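Long-range contacts in putative transcriptional regulator (PDB 3K4H), which probably regulates transcription as a LacI-family DNA-binding protein and binds a glycan of two linked glucose units in the cleft between its two lobes: residues Q24-P29 and D200-L205; P29-G34 and V245-L250. One frame throughout, in Å; residues are numbered along the deposited sequence.

In the fold
Both contacts use the start of helix 27-41 and meet at the shared residue P29, but they join different parts of the two-lobed fold. Contact 1 bridges the cleft: the loop before the helix, in the N-terminal lobe, reaches the head of helix 201-213 in the C-terminal lobe, beside the bound glycan. Contact 2 lies one turn further on, about 13 Å away between centres, where the chain has crossed back from the C-terminal lobe and helix 247-264 packs against helix 27-41. F27 connects them: its CE1 lies 4.0 Å from L250 CD1, and both residues line the pocket, with the L250 side chain about 4 Å from a glucose.

Contact 1 of 2, residues Q24-P29 and D200-L205; sequences QNPFFP and DDLIGL. With GLC (alpha-D-glucopyranose), chain C; GLC (alpha-D-glucopyranose), chain B.
N25 and D200 reach for each other from opposite directions across the cleft of this periplasmic-binding-protein-like fold, one from each lobe, and meet beside the bound sugar. The carboxamide of N25 stands nearly perpendicular to the carboxylate of D200, their planes 80° apart. One N-H of ND2 points at D200 OD1, which lies close to the amide plane of N25, over 3.2 Å in a fairly straight bond (163° at the hydrogen), coming in on the syn side but tilted out of the carboxylate plane. The same OD1 accepts from O1 of the chain C glucose at 2.7 Å, so a single oxygen ties the sugar to both lobes.

Each of the two polar groups is also held by a backbone amide two residues further along its own segment. With CG swung anti to the backbone N (chi1 -174°), N25 directs OD1 to F27 N, 2.8 Å away, closing an Asx turn ahead of helix 27-41. D200 is the N-cap of helix 201-213, and its OD2 takes the amide of L202 almost head-on. That helix start would probably help stabilise the negative carboxylate. Apolar packing flanks the polar pair: L202 CD1 rests against N25 CA at 4.1 Å, while L202 CG faces the P26 ring.

From the N-terminal lobe F27 and F28 bring two aromatic rings to the pocket. F28 offers a ring face to F27, whose CD2 sits above its centre. The two glucoses are joined from O4 of chain C to C1 of chain B, as in maltose, and N228 and R149 also hydrogen-bond to the glycan. The chain C sugar lies over one face of F27, its C4 3.8 Å above the centre of the ring.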
loop_
_atom_site.group_PDB
_atom_site.type_symbol
_atom_site.label_atom_id
_atom_site.label_comp_id
_atom_site.label_asym_id
_atom_site.label_seq_id
_atom_site.Cartn_x
_atom_site.Cartn_y
_atom_site.Cartn_z
ATOM N N GLN A 24 23.834 10.187 11.574
ATOM C CA GLN A 24 24.050 11.500 11.005
ATOM C C GLN A 24 22.828 11.828 10.191
ATOM O O GLN A 24 22.627 12.975 9.788
ATOM C CB GLN A 24 25.255 11.491 10.097
ATOM C CG GLN A 24 26.510 11.807 10.763
ATOM C CD GLN A 24 27.704 11.367 9.945
ATOM O OE1 GLN A 24 28.820 11.855 10.144
ATOM N NE2 GLN A 24 27.486 10.431 9.032
ATOM N N ASN A 25 22.035 10.803 9.916
ATOM C CA ASN A 25 20.802 10.984 9.193
ATOM C C ASN A 25 19.634 11.024 10.162
ATOM O O ASN A 25 19.421 10.070 10.896
ATOM C CB ASN A 25 20.605 9.880 8.154
ATOM C CG ASN A 25 19.393 10.132 7.304
ATOM O OD1 ASN A 25 18.413 10.677 7.792
ATOM N ND2 ASN A 25 19.453 9.778 6.039
ATOM N N PRO A 26 18.857 12.121 10.180
ATOM C CA PRO A 26 17.885 12.111 11.301
ATOM C C PRO A 26 16.785 11.078 11.148
ATOM O O PRO A 26 16.043 10.863 12.102
ATOM C CB PRO A 26 17.332 13.535 11.350
ATOM C CG PRO A 26 17.708 14.154 10.056
ATOM C CD PRO A 26 18.869 13.397 9.441
ATOM N N PHE A 27 16.688 10.413 9.993
ATOM C CA PHE A 27 15.725 9.320 9.898
ATOM C C PHE A 27 15.868 8.286 11.044
ATOM O O PHE A 27 14.853 7.812 11.627
ATOM C CB PHE A 27 15.787 8.599 8.555
ATOM C CG PHE A 27 14.817 7.455 8.451
ATOM C CD1 PHE A 27 13.513 7.669 8.028
ATOM C CD2 PHE A 27 15.189 6.173 8.827
ATOM C CE1 PHE A 27 12.586 6.617 7.969
ATOM C CE2 PHE A 27 14.260 5.114 8.778
ATOM C CZ PHE A 27 12.958 5.348 8.343
ATOM N N PHE A 28 17.110 7.929 11.354
ATOM C CA PHE A 28 17.367 6.815 12.248
ATOM C C PHE A 28 17.079 7.000 13.738
ATOM O O PHE A 28 16.438 6.126 14.331
ATOM C CB PHE A 28 18.710 6.185 11.950
ATOM C CG PHE A 28 18.773 5.639 10.570
ATOM C CD1 PHE A 28 19.372 6.369 9.538
ATOM C CD2 PHE A 28 18.152 4.426 10.259
ATOM C CE1 PHE A 28 19.384 5.871 8.221
ATOM C CE2 PHE A 28 18.172 3.916 8.957
ATOM C CZ PHE A 28 18.778 4.648 7.935
ATOM N N PRO A 29 17.504 8.127 14.348
ATOM C CA PRO A 29 17.151 8.272 15.770
ATOM C C PRO A 29 15.640 8.315 15.945
ATOM O O PRO A 29 15.130 7.911 16.998
ATOM C CB PRO A 29 17.763 9.613 16.149
ATOM C CG PRO A 29 18.911 9.745 15.197
ATOM C CD PRO A 29 18.451 9.168 13.905
ATOM N N ASP A 200 15.341 12.511 0.109
ATOM C CA ASP A 200 15.758 12.687 1.497
ATOM C C ASP A 200 16.082 14.157 1.836
ATOM O O ASP A 200 16.832 14.811 1.113
ATOM C CB ASP A 200 16.991 11.815 1.752
ATOM C CG ASP A 200 17.448 11.842 3.194
ATOM O OD1 ASP A 200 17.345 10.778 3.821
ATOM O OD2 ASP A 200 17.907 12.895 3.707
ATOM N N ASP A 201 15.561 14.653 2.958
ATOM C CA ASP A 201 15.817 16.020 3.428
ATOM C C ASP A 201 17.284 16.432 3.453
ATOM O O ASP A 201 17.598 17.589 3.192
ATOM C CB ASP A 201 15.177 16.249 4.798
ATOM C CG ASP A 201 13.682 16.550 4.700
ATOM O OD1 ASP A 201 13.157 16.548 3.576
ATOM O OD2 ASP A 201 13.011 16.802 5.720
ATOM N N LEU A 202 18.192 15.510 3.764
ATOM C CA LEU A 202 19.616 15.855 3.742
ATOM C C LEU A 202 20.007 16.386 2.384
ATOM O O LEU A 202 20.728 17.379 2.293
ATOM C CB LEU A 202 20.513 14.678 4.112
ATOM C CG LEU A 202 20.638 14.509 5.626
ATOM C CD1 LEU A 202 21.650 13.409 5.977
ATOM C CD2 LEU A 202 20.938 15.857 6.345
ATOM N N ILE A 203 19.515 15.716 1.345
ATOM C CA ILE A 203 19.793 16.061 -0.032
ATOM C C ILE A 203 19.052 17.352 -0.380
ATOM O O ILE A 203 19.560 18.179 -1.116
ATOM C CB ILE A 203 19.335 14.936 -0.978
ATOM C CG1 ILE A 203 19.890 13.586 -0.495
ATOM C CG2 ILE A 203 19.768 15.228 -2.411
ATOM C CD1 ILE A 203 19.405 12.370 -1.274
ATOM N N GLY A 204 17.847 17.512 0.161
ATOM C CA GLY A 204 17.054 18.716 -0.032
ATOM C C GLY A 204 17.809 19.901 0.515
ATOM O O GLY A 204 17.919 20.945 -0.132
ATOM N N LEU A 205 18.366 19.732 1.703
ATOM C CA LEU A 205 18.966 20.866 2.383
ATOM C C LEU A 205 20.203 21.278 1.626
ATOM O O LEU A 205 20.487 22.472 1.505
ATOM C CB LEU A 205 19.242 20.567 3.868
ATOM C CG LEU A 205 17.915 20.567 4.653
ATOM C CD1 LEU A 205 18.050 19.922 6.003
ATOM C CD2 LEU A 205 17.292 21.981 4.770
HETATM C C1 GLC C . 16.680 7.934 4.545
HETATM C C2 GLC C . 17.121 6.592 5.108
HETATM C C3 GLC C . 16.325 5.480 4.463
HETATM C C4 GLC C . 14.874 5.749 4.816
HETATM C C5 GLC C . 14.423 7.028 4.107
HETATM C C6 GLC C . 12.980 7.383 4.513
HETATM O O1 GLC C . 17.227 8.090 3.262
HETATM O O2 GLC C . 18.486 6.398 4.832
HETATM O O3 GLC C . 16.789 4.227 4.924
HETATM O O4 GLC C . 14.034 4.680 4.438
HETATM O O5 GLC C . 15.274 8.110 4.438
HETATM O O6 GLC C . 12.291 8.087 3.505
HETATM C C1 GLC B . 13.410 3.919 5.466
HETATM C C2 GLC B . 13.699 2.466 5.152
HETATM C C3 GLC B . 13.066 2.177 3.802
HETATM C C4 GLC B . 11.551 2.455 3.842
HETATM C C5 GLC B . 11.280 3.851 4.353
HETATM C C6 GLC B . 9.792 4.020 4.541
HETATM O O2 GLC B . 15.095 2.288 5.085
HETATM O O3 GLC B . 13.431 0.862 3.450
HETATM O O4 GLC B . 11.002 2.507 2.564
HETATM O O5 GLC B . 12.003 4.114 5.551
HETATM O O6 GLC B . 9.376 4.908 3.539
#

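Contact 2 of 2, residues P29-G34 and V245-L250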
loop_
_atom_site.group_PDB
_atom_site.type_symbol
_atom_site.label_atom_id
_atom_site.label_comp_id
_atom_site.label_asym_id
_atom_site.label_seq_id
_atom_site.Cartn_x
_atom_site.Cartn_y
_atom_site.Cartn_z
ATOM N N PRO A 29 17.504 8.127 14.348
ATOM C CA PRO A 29 17.151 8.272 15.770
ATOM C C PRO A 29 15.640 8.315 15.945
ATOM O O PRO A 29 15.130 7.911 16.998
ATOM C CB PRO A 29 17.763 9.613 16.149
ATOM C CG PRO A 29 18.911 9.745 15.197
ATOM C CD PRO A 29 18.451 9.168 13.905
ATOM N N GLU A 30 14.919 8.794 14.927
ATOM C CA GLU A 30 13.480 8.855 15.030
ATOM C C GLU A 30 12.848 7.459 14.882
ATOM O O GLU A 30 11.900 7.137 15.604
ATOM C CB GLU A 30 12.929 9.829 14.003
ATOM C CG GLU A 30 11.479 10.143 14.135
ATOM C CD GLU A 30 11.150 10.949 15.378
ATOM O OE1 GLU A 30 12.051 11.229 16.219
ATOM O OE2 GLU A 30 9.960 11.301 15.510
ATOM N N VAL A 31 13.392 6.618 13.984
ATOM C CA VAL A 31 12.808 5.290 13.803
ATOM C C VAL A 31 13.065 4.487 15.044
ATOM O O VAL A 31 12.167 3.794 15.527
ATOM C CB VAL A 31 13.263 4.573 12.506
ATOM C CG1 VAL A 31 14.081 3.377 12.795
ATOM C CG2 VAL A 31 12.050 4.141 11.703
ATOM N N ILE A 32 14.275 4.641 15.593
ATOM C CA ILE A 32 14.656 3.938 16.790
ATOM C C ILE A 32 13.818 4.422 17.942
ATOM O O ILE A 32 13.432 3.643 18.795
ATOM C CB ILE A 32 16.137 4.098 17.101
ATOM C CG1 ILE A 32 16.950 3.325 16.053
ATOM C CG2 ILE A 32 16.431 3.550 18.484
ATOM C CD1 ILE A 32 18.436 3.578 16.060
ATOM N N ARG A 33 13.498 5.708 17.950
ATOM C CA ARG A 33 12.690 6.272 19.005
ATOM C C ARG A 33 11.287 5.651 19.005
ATOM O O ARG A 33 10.661 5.509 20.050
ATOM C CB ARG A 33 12.626 7.770 18.805
ATOM C CG ARG A 33 12.034 8.562 19.943
ATOM C CD ARG A 33 11.648 9.956 19.429
ATOM N NE ARG A 33 10.370 10.314 20.020
ATOM C CZ ARG A 33 9.369 10.897 19.370
ATOM N NH1 ARG A 33 9.479 11.218 18.080
ATOM N NH2 ARG A 33 8.252 11.153 20.028
ATOM N N GLY A 34 10.790 5.277 17.833
ATOM C CA GLY A 34 9.480 4.624 17.743
ATOM C C GLY A 34 9.638 3.171 18.166
ATOM O O GLY A 34 8.773 2.592 18.852
ATOM N N VAL A 245 6.427 11.377 6.530
ATOM C CA VAL A 245 6.435 9.989 6.187
ATOM C C VAL A 245 6.290 9.223 7.519
ATOM O O VAL A 245 6.335 8.004 7.564
ATOM C CB VAL A 245 7.759 9.739 5.440
ATOM C CG1 VAL A 245 8.802 9.022 6.302
ATOM C CG2 VAL A 245 7.530 9.068 4.135
ATOM N N ASN A 246 6.101 9.971 8.600
ATOM C CA ASN A 246 5.739 9.408 9.892
ATOM C C ASN A 246 6.717 8.399 10.471
ATOM O O ASN A 246 6.309 7.338 10.961
ATOM C CB ASN A 246 4.360 8.791 9.807
ATOM C CG ASN A 246 3.342 9.558 10.591
ATOM O OD1 ASN A 246 3.221 9.369 11.793
ATOM N ND2 ASN A 246 2.596 10.415 9.924
ATOM N N ILE A 247 7.998 8.769 10.439
ATOM C CA ILE A 247 9.101 7.915 10.786
ATOM C C ILE A 247 8.846 7.155 12.085
ATOM O O ILE A 247 9.104 5.940 12.170
ATOM C CB ILE A 247 10.397 8.731 10.903
ATOM C CG1 ILE A 247 10.749 9.398 9.570
ATOM C CG2 ILE A 247 11.564 7.841 11.339
ATOM C CD1 ILE A 247 11.313 10.792 9.712
ATOM N N TYR A 248 8.349 7.859 13.093
ATOM C CA TYR A 248 8.170 7.282 14.406
ATOM C C TYR A 248 7.233 6.082 14.303
ATOM O O TYR A 248 7.490 5.020 14.872
ATOM C CB TYR A 248 7.582 8.345 15.336
ATOM C CG TYR A 248 7.144 7.858 16.695
ATOM C CD1 TYR A 248 7.996 7.961 17.789
ATOM C CD2 TYR A 248 5.880 7.291 16.894
ATOM C CE1 TYR A 248 7.601 7.527 19.056
ATOM C CE2 TYR A 248 5.473 6.847 18.147
ATOM C CZ TYR A 248 6.344 6.981 19.222
ATOM O OH TYR A 248 5.995 6.547 20.474
ATOM N N GLN A 249 6.128 6.258 13.584
ATOM C CA GLN A 249 5.109 5.225 13.522
ATOM C C GLN A 249 5.643 4.036 12.709
ATOM O O GLN A 249 5.320 2.883 13.027
ATOM C CB GLN A 249 3.796 5.776 12.969
ATOM C CG GLN A 249 2.561 5.233 13.679
ATOM C CD GLN A 249 2.464 5.581 15.200
ATOM O OE1 GLN A 249 2.577 6.751 15.609
ATOM N NE2 GLN A 249 2.200 4.555 16.025
ATOM N N LEU A 250 6.502 4.311 11.719
ATOM C CA LEU A 250 7.181 3.251 10.998
ATOM C C LEU A 250 7.906 2.386 12.010
ATOM O O LEU A 250 7.836 1.177 11.934
ATOM C CB LEU A 250 8.187 3.800 9.971
ATOM C CG LEU A 250 7.733 4.490 8.675
ATOM C CD1 LEU A 250 8.974 4.953 7.910
ATOM C CD2 LEU A 250 6.850 3.611 7.776
#
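A chi1 of 171° sets CG of Y248 anti to its backbone N and lays the phenol ring alongside the neighbouring helix, over G34, while a bend at chi2 (68°) curls the E30 chain round so that its carboxylate reaches the start of the Y248 side chain. G34 CA sits over one face of the tyrosine ring, displaced toward the rim and 3.9 Å from the ring centroid, a CH-pi contact. The same carbon also makes a CA-H...O contact with the carbonyl O of Y248. Since glycine brings no side chain between them, the two backbones come very near, G34 CA to Y248 CA being 4.5 Å.

The R33 and Y248 side chains run across each other at about a right angle. One face of the R33 guanidinium is set over Y248 CD1, with CZ 3.6 Å from that carbon and the guanidinium and ring planes inclined by 43°. E30 OE2 helps fix this group: it meets R33 NH1 in a salt bridge of 2.6 Å within helix 27-41, and the carboxylate carbon lies at the guanidinium edge. The polar end of the tyrosine turns to another partner, the hydroxyl of S37, one turn further along the same helix.

Nearer the glycan the interface becomes apolar. CG2 of I247 pushes between E30 and V31, 3.6 Å from E30 CB and 3.7 Å from V31 CG2; the I247 side chain as a whole runs at about a right angle to each of them. V31 CG2 then reaches CB of L250, a residue that also lines the sugar pocket. On the outer side of helix 247-264, Q249 packs on T268 of the second subunit. This is helix-to-helix packing within the N-terminal lobe, made where the chain returns from the C-terminal lobe through one of the interlobe crossovers characteristic of the LacI-family effector-binding fold.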